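Local coordinates for protein RNA polymerase II subunit B1 CTD phosphatase RTR1 (PDB 5C2Y) that dephosphorylates the C-terminal domain repeats of the largest RNA polymerase II subunit and so regulates the polymerase during transcription, at residues K159-F163 / E164-R168; K54-G57 / R58-P62. All coordinates share one frame; numbering follows the deposited sequence.

How the interactions relate
Both interactions are local, and along the chain 54-62 is complete before 159-168 begins. Interaction 2 turns the chain out of helix 50-56 toward helix 62-74; interaction 1 leads from the loop after helix 151-157 into helix 163-170. Their centres are about 15 Å apart, yet the two touch. K54 joins them: its NZ forms a salt bridge with OE2 of E165 at 3.0 Å, and its CG packs on CD2 of L162. A sulfate ion also meets both. The late segment is thereby fastened to helix 50-56. Interaction 1 borders the zinc site, with the E164 side chain about 6 Å from that of the zinc ligand H121; interaction 2 lies away from it.

Interaction 1. Residues K159-F163 / E164-R168; sequences KVTLF and EELLR. With SO4 (sulfate ion), chain D.
The backbone N of L162 donates to OE1 of E165, a weak hydrogen bond of 3.2 Å that returns from three residues further along the chain. The glutamate reaches back because its CG lies beside its own backbone N (chi1 -65°) and the chain is extended beyond it; on the way CG packs against CB of L162, and OE1 ends 3.5 Å from CG2 of T161. Its other oxygen, OE2, is held by a salt bridge to K54, so both carboxylate oxygens have partners. The L162 carbonyl accepts from E165 N at 2.9 Å, and more weakly from L166 N. One residue on, F163 O receives L167 N at 3.1 Å in a nearly straight bond (168°). The same pair meets through side chains: CG of L167 sits over the centre of one face of the F163 ring, a CH-pi contact of 4.2 Å to the centroid. E164 bends at chi2, bringing its carboxylate beside CB of L162, while its OE1 is hydrogen-bonded to OH of Y80. K159 NZ gives a weak bond to O2 of a sulfate ion. L162 is the N-cap of helix 163-170; E165, three residues past it, supplies only the glutamate side of a capping box, by a weak bond, since leucine has no side-chain acceptor for the other side.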
ATOM      1  N   LYS A 159      -7.369  -3.351 -10.587  1.00 41.10           N
ATOM      2  CA  LYS A 159      -7.348  -4.578  -9.800  1.00 39.97           C
ATOM      3  C   LYS A 159      -5.949  -4.846  -9.278  1.00 39.30           C
ATOM      4  O   LYS A 159      -4.962  -4.743 -10.022  1.00 35.46           O
ATOM      5  CB  LYS A 159      -7.824  -5.772 -10.636  1.00 43.30           C
ATOM      6  CG  LYS A 159      -7.847  -7.101  -9.900  1.00 37.74           C
ATOM      7  CD  LYS A 159      -8.710  -8.125 -10.633  1.00 33.32           C
ATOM      8  CE  LYS A 159      -8.885  -9.371  -9.782  1.00 32.35           C
ATOM      9  NZ  LYS A 159     -10.311  -9.618  -9.442  1.00 42.36           N
ATOM     10  N   VAL A 160      -5.886  -5.168  -7.989  1.00 34.56           N
ATOM     11  CA  VAL A 160      -4.664  -5.593  -7.338  1.00 30.58           C
ATOM     12  C   VAL A 160      -4.989  -6.889  -6.629  1.00 32.43           C
ATOM     13  O   VAL A 160      -6.015  -6.980  -5.970  1.00 38.18           O
ATOM     14  CB  VAL A 160      -4.137  -4.541  -6.333  1.00 31.50           C
ATOM     15  CG1 VAL A 160      -2.874  -5.016  -5.694  1.00 31.37           C
ATOM     16  CG2 VAL A 160      -3.856  -3.229  -7.032  1.00 33.22           C
ATOM     17  N   THR A 161      -4.146  -7.901  -6.804  1.00 28.72           N
ATOM     18  CA  THR A 161      -4.283  -9.164  -6.090  1.00 29.04           C
ATOM     19  C   THR A 161      -3.266  -9.206  -4.958  1.00 33.10           C
ATOM     20  O   THR A 161      -2.075  -9.002  -5.188  1.00 38.39           O
ATOM     21  CB  THR A 161      -4.047 -10.387  -7.011  1.00 29.06           C
ATOM     22  OG1 THR A 161      -5.086 -10.483  -7.995  1.00 26.53           O
ATOM     23  CG2 THR A 161      -4.009 -11.651  -6.204  1.00 26.12           C
ATOM     24  N   LEU A 162      -3.707  -9.471  -3.738  1.00 30.62           N
ATOM     25  CA  LEU A 162      -2.768  -9.501  -2.626  1.00 32.21           C
ATOM     26  C   LEU A 162      -2.063 -10.842  -2.582  1.00 30.10           C
ATOM     27  O   LEU A 162      -2.622 -11.853  -2.991  1.00 30.63           O
ATOM     28  CB  LEU A 162      -3.472  -9.233  -1.291  1.00 35.13           C
ATOM     29  CG  LEU A 162      -4.244  -7.924  -1.184  1.00 30.36           C
ATOM     30  CD1 LEU A 162      -4.460  -7.588   0.269  1.00 30.79           C
ATOM     31  CD2 LEU A 162      -3.500  -6.813  -1.898  1.00 29.94           C
ATOM     32  N   PHE A 163      -0.834 -10.848  -2.076  1.00 30.77           N
ATOM     33  CA  PHE A 163      -0.054 -12.072  -2.039  1.00 28.38           C
ATOM     34  C   PHE A 163      -0.812 -13.081  -1.215  1.00 30.43           C
ATOM     35  O   PHE A 163      -0.939 -14.247  -1.599  1.00 35.65           O
ATOM     36  CB  PHE A 163       1.337 -11.819  -1.469  1.00 25.64           C
ATOM     37  CG  PHE A 163       2.213 -13.036  -1.426  1.00 26.05           C
ATOM     38  CD1 PHE A 163       2.172 -13.977  -2.431  1.00 28.97           C
ATOM     39  CD2 PHE A 163       3.111 -13.221  -0.389  1.00 28.10           C
ATOM     40  CE1 PHE A 163       2.997 -15.090  -2.382  1.00 28.31           C
ATOM     41  CE2 PHE A 163       3.934 -14.325  -0.342  1.00 22.78           C
ATOM     42  CZ  PHE A 163       3.877 -15.254  -1.335  1.00 23.71           C
ATOM     43  N   GLU A 164      -1.367 -12.619  -0.104  1.00 28.42           N
ATOM     44  CA  GLU A 164      -2.015 -13.537   0.812  1.00 29.91           C
ATOM     45  C   GLU A 164      -3.349 -14.033   0.253  1.00 30.94           C
ATOM     46  O   GLU A 164      -3.912 -14.977   0.776  1.00 35.73           O
ATOM     47  CB  GLU A 164      -2.184 -12.893   2.200  1.00 33.18           C
ATOM     48  CG  GLU A 164      -2.856 -11.538   2.219  1.00 36.49           C
ATOM     49  CD  GLU A 164      -1.919 -10.365   1.936  1.00 33.49           C
ATOM     50  OE1 GLU A 164      -1.773  -9.488   2.820  1.00 30.06           O
ATOM     51  OE2 GLU A 164      -1.364 -10.304   0.816  1.00 34.99           O
ATOM     52  N   GLU A 165      -3.833 -13.437  -0.833  1.00 34.45           N
ATOM     53  CA  GLU A 165      -4.981 -13.997  -1.544  1.00 29.01           C
ATOM     54  C   GLU A 165      -4.560 -15.223  -2.334  1.00 34.22           C
ATOM     55  O   GLU A 165      -5.326 -16.167  -2.476  1.00 38.28           O
ATOM     56  CB  GLU A 165      -5.613 -12.982  -2.495  1.00 29.72           C
ATOM     57  CG  GLU A 165      -6.226 -11.782  -1.817  1.00 32.74           C
ATOM     58  CD  GLU A 165      -6.904 -10.813  -2.797  1.00 35.88           C
ATOM     59  OE1 GLU A 165      -6.611 -10.864  -4.003  1.00 34.01           O
ATOM     60  OE2 GLU A 165      -7.722  -9.980  -2.347  1.00 41.28           O
ATOM     61  N   LEU A 166      -3.345 -15.213  -2.873  1.00 32.49           N
ATOM     62  CA  LEU A 166      -2.882 -16.376  -3.621  1.00 31.62           C
ATOM     63  C   LEU A 166      -2.529 -17.531  -2.683  1.00 31.94           C
ATOM     64  O   LEU A 166      -2.872 -18.675  -2.940  1.00 37.50           O
ATOM     65  CB  LEU A 166      -1.684 -16.021  -4.509  1.00 30.84           C
ATOM     66  CG  LEU A 166      -1.973 -15.193  -5.770  1.00 33.08           C
ATOM     67  CD1 LEU A 166      -0.771 -15.232  -6.682  1.00 31.59           C
ATOM     68  CD2 LEU A 166      -3.235 -15.618  -6.524  1.00 30.52           C
ATOM     69  N   LEU A 167      -1.837 -17.234  -1.593  1.00 33.26           N
ATOM     70  CA  LEU A 167      -1.546 -18.244  -0.590  1.00 31.41           C
ATOM     71  C   LEU A 167      -2.791 -19.000  -0.139  1.00 36.39           C
ATOM     72  O   LEU A 167      -2.818 -20.230  -0.145  1.00 34.02           O
ATOM     73  CB  LEU A 167      -0.888 -17.591   0.616  1.00 30.91           C
ATOM     74  CG  LEU A 167       0.461 -16.961   0.309  1.00 30.00           C
ATOM     75  CD1 LEU A 167       1.121 -16.623   1.617  1.00 32.76           C
ATOM     76  CD2 LEU A 167       1.324 -17.915  -0.513  1.00 25.06           C
ATOM     77  N   ARG A 168      -3.813 -18.245   0.266  1.00 37.77           N
ATOM     78  CA  ARG A 168      -5.115 -18.802   0.649  1.00 37.03           C
ATOM     79  C   ARG A 168      -5.692 -19.741  -0.394  1.00 41.56           C
ATOM     80  O   ARG A 168      -6.044 -20.876  -0.085  1.00 42.25           O
ATOM     81  CB  ARG A 168      -6.124 -17.687   0.897  1.00 33.06           C
ATOM     82  CG  ARG A 168      -6.089 -17.182   2.297  1.00 38.49           C
ATOM     83  CD  ARG A 168      -7.318 -16.389   2.639  1.00 38.30           C
ATOM     84  NE  ARG A 168      -7.372 -15.160   1.878  1.00 33.54           N
ATOM     85  CZ  ARG A 168      -6.888 -14.009   2.315  1.00 33.84           C
ATOM     86  NH1 ARG A 168      -6.311 -13.942   3.510  1.00 34.70           N
ATOM     87  NH2 ARG A 168      -6.981 -12.928   1.556  1.00 34.33           N
TER
HETATM   88  S   SO4 D 302     -11.547  -7.888  -5.924  0.67 53.66           S
HETATM   89  O1  SO4 D 302     -11.606  -9.029  -5.009  0.67 49.06           O
HETATM   90  O2  SO4 D 302     -10.266  -7.886  -6.624  0.67 43.35           O
HETATM   91  O3  SO4 D 302     -11.716  -6.660  -5.146  0.67 54.07           O
HETATM   92  O4  SO4 D 302     -12.629  -7.961  -6.903  0.67 51.25           O

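Interaction 2. Residues K54-G57 / R58-P62; sequences KYLG and RFLTP. With SO4 (sulfate ion), chain D.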
ATOM      1  N   LYS A  54      -6.535  -2.909  -1.321  1.00 28.14           N
ATOM      2  CA  LYS A  54      -6.820  -3.188  -2.720  1.00 25.55           C
ATOM      3  C   LYS A  54      -7.470  -1.998  -3.394  1.00 30.63           C
ATOM      4  O   LYS A  54      -7.120  -1.631  -4.519  1.00 33.04           O
ATOM      5  CB  LYS A  54      -7.730  -4.409  -2.848  1.00 28.55           C
ATOM      6  CG  LYS A  54      -7.006  -5.747  -2.869  1.00 32.21           C
ATOM      7  CD  LYS A  54      -7.842  -6.857  -2.242  1.00 31.19           C
ATOM      8  CE  LYS A  54      -9.085  -7.203  -3.051  1.00 31.68           C
ATOM      9  NZ  LYS A  54      -8.766  -7.931  -4.300  1.00 36.38           N
ATOM     10  N   TYR A  55      -8.442  -1.404  -2.711  1.00 31.13           N
ATOM     11  CA  TYR A  55      -9.133  -0.243  -3.252  1.00 33.47           C
ATOM     12  C   TYR A  55      -8.132   0.865  -3.535  1.00 33.31           C
ATOM     13  O   TYR A  55      -8.206   1.563  -4.547  1.00 33.36           O
ATOM     14  CB  TYR A  55     -10.204   0.245  -2.271  1.00 36.20           C
ATOM     15  CG  TYR A  55     -10.739   1.631  -2.553  1.00 33.68           C
ATOM     16  CD1 TYR A  55     -11.573   1.859  -3.635  1.00 36.04           C
ATOM     17  CD2 TYR A  55     -10.416   2.707  -1.735  1.00 31.23           C
ATOM     18  CE1 TYR A  55     -12.060   3.117  -3.907  1.00 34.66           C
ATOM     19  CE2 TYR A  55     -10.910   3.973  -1.999  1.00 29.52           C
ATOM     20  CZ  TYR A  55     -11.735   4.167  -3.084  1.00 33.20           C
ATOM     21  OH  TYR A  55     -12.241   5.417  -3.364  1.00 38.65           O
ATOM     22  N   LEU A  56      -7.193   0.990  -2.612  1.00 30.43           N
ATOM     23  CA  LEU A  56      -6.173   2.024  -2.594  1.00 26.86           C
ATOM     24  C   LEU A  56      -5.313   2.062  -3.854  1.00 30.66           C
ATOM     25  O   LEU A  56      -4.867   3.129  -4.282  1.00 31.99           O
ATOM     26  CB  LEU A  56      -5.307   1.772  -1.382  1.00 31.30           C
ATOM     27  CG  LEU A  56      -4.471   2.815  -0.704  1.00 34.78           C
ATOM     28  CD1 LEU A  56      -5.357   3.630   0.195  1.00 30.30           C
ATOM     29  CD2 LEU A  56      -3.435   2.047   0.088  1.00 33.11           C
ATOM     30  N   GLY A  57      -5.074   0.891  -4.439  1.00 30.02           N
ATOM     31  CA  GLY A  57      -4.299   0.777  -5.665  1.00 30.43           C
ATOM     32  C   GLY A  57      -4.619   1.732  -6.816  1.00 31.06           C
ATOM     33  O   GLY A  57      -3.711   2.090  -7.579  1.00 31.90           O
ATOM     34  N   ARG A  58      -5.888   2.132  -6.955  1.00 29.25           N
ATOM     35  CA  ARG A  58      -6.303   3.122  -7.962  1.00 30.86           C
ATOM     36  C   ARG A  58      -5.468   4.381  -7.936  1.00 33.81           C
ATOM     37  O   ARG A  58      -5.292   5.039  -8.967  1.00 37.35           O
ATOM     38  CB  ARG A  58      -7.750   3.573  -7.758  1.00 33.08           C
ATOM     39  CG  ARG A  58      -8.750   2.501  -7.734  1.00 35.96           C
ATOM     40  CD  ARG A  58      -9.848   2.864  -6.805  1.00 35.35           C
ATOM     41  NE  ARG A  58     -10.794   1.771  -6.759  1.00 40.38           N
ATOM     42  CZ  ARG A  58     -11.872   1.711  -7.524  1.00 53.70           C
ATOM     43  NH1 ARG A  58     -12.138   2.701  -8.376  1.00 56.44           N
ATOM     44  NH2 ARG A  58     -12.689   0.675  -7.424  1.00 60.00           N
ATOM     45  N   PHE A  59      -4.996   4.723  -6.737  1.00 30.67           N
ATOM     46  CA  PHE A  59      -4.485   6.051  -6.439  1.00 29.97           C
ATOM     47  C   PHE A  59      -2.979   6.118  -6.419  1.00 27.48           C
ATOM     48  O   PHE A  59      -2.417   7.205  -6.316  1.00 30.60           O
ATOM     49  CB  PHE A  59      -5.009   6.522  -5.077  1.00 30.86           C
ATOM     50  CG  PHE A  59      -6.511   6.585  -4.985  1.00 34.25           C
ATOM     51  CD1 PHE A  59      -7.224   7.587  -5.635  1.00 34.47           C
ATOM     52  CD2 PHE A  59      -7.208   5.666  -4.226  1.00 30.12           C
ATOM     53  CE1 PHE A  59      -8.598   7.652  -5.535  1.00 31.83           C
ATOM     54  CE2 PHE A  59      -8.578   5.731  -4.126  1.00 30.14           C
ATOM     55  CZ  PHE A  59      -9.272   6.718  -4.780  1.00 31.05           C
ATOM     56  N   LEU A  60      -2.326   4.959  -6.495  1.00 31.02           N
ATOM     57  CA  LEU A  60      -0.878   4.869  -6.311  1.00 25.12           C
ATOM     58  C   LEU A  60      -0.123   4.380  -7.531  1.00 27.55           C
ATOM     59  O   LEU A  60      -0.631   3.613  -8.344  1.00 30.26           O
ATOM     60  CB  LEU A  60      -0.548   3.943  -5.145  1.00 24.85           C
ATOM     61  CG  LEU A  60      -1.239   4.300  -3.836  1.00 25.53           C
ATOM     62  CD1 LEU A  60      -0.760   3.380  -2.747  1.00 24.11           C
ATOM     63  CD2 LEU A  60      -0.954   5.744  -3.495  1.00 25.89           C
ATOM     64  N   THR A  61       1.111   4.845  -7.636  1.00 30.56           N
ATOM     65  CA  THR A  61       2.073   4.314  -8.575  1.00 27.98           C
ATOM     66  C   THR A  61       3.111   3.567  -7.734  1.00 31.45           C
ATOM     67  O   THR A  61       3.204   3.806  -6.523  1.00 28.01           O
ATOM     68  CB  THR A  61       2.725   5.430  -9.391  1.00 29.30           C
ATOM     69  OG1 THR A  61       3.351   6.351  -8.490  1.00 31.88           O
ATOM     70  CG2 THR A  61       1.680   6.176 -10.219  1.00 27.22           C
ATOM     71  N   PRO A  62       3.877   2.647  -8.358  1.00 30.58           N
ATOM     72  CA  PRO A  62       4.952   1.970  -7.635  1.00 30.31           C
ATOM     73  C   PRO A  62       5.853   2.930  -6.858  1.00 29.23           C
ATOM     74  O   PRO A  62       6.280   2.620  -5.739  1.00 25.12           O
ATOM     75  CB  PRO A  62       5.712   1.280  -8.763  1.00 27.10           C
ATOM     76  CG  PRO A  62       4.653   0.911  -9.685  1.00 26.15           C
ATOM     77  CD  PRO A  62       3.737   2.095  -9.715  1.00 27.04           C
TER
HETATM   78  S   SO4 D 302     -11.547  -7.888  -5.924  0.67 53.66           S
HETATM   79  O1  SO4 D 302     -11.606  -9.029  -5.009  0.67 49.06           O
HETATM   80  O2  SO4 D 302     -10.266  -7.886  -6.624  0.67 43.35           O
HETATM   81  O3  SO4 D 302     -11.716  -6.660  -5.146  0.67 54.07           O
HETATM   82  O4  SO4 D 302     -12.629  -7.961  -6.903  0.67 51.25           O
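R58 folds back along the ring of Y55, with its NE beside CD1 and CE1 of the tyrosine. The guanidinium and ring planes are 43° apart, so this is an oblique approach rather than a parallel stack, with CE1 of Y55 over one face of the guanidinium. F59 meets the other part of the tyrosine ring. It presents its edge to the Y55 face in an offset edge-to-face pair, the centroids 5.4 Å apart and the planes at 74°, and its CE2 comes 3.6 Å from CE2 of Y55. The tyrosine ring is carried to both partners by a first torsion that sets CG anti to the backbone N (chi1 165°). Further along the turn, CD2 of L56 touches CD1 of L60. Three successive i to i+3 backbone bonds make a 3-10-like turn as the chain leaves helix 50-56: F59 N donates to L56 O at 2.9 Å, flanked by weak bonds from R58 N to Y55 O and from L60 N to G57 O. Near the start, K54 NZ donates to O2 of the sulfate at 2.8 Å. Outside the turn, a salt bridge to D155 anchors R58 to helix 151-157. Helix 9-17 packs on Y55 and L56, helix 28-42 covers L56 and F59, and T61 caps the following helix 62-74.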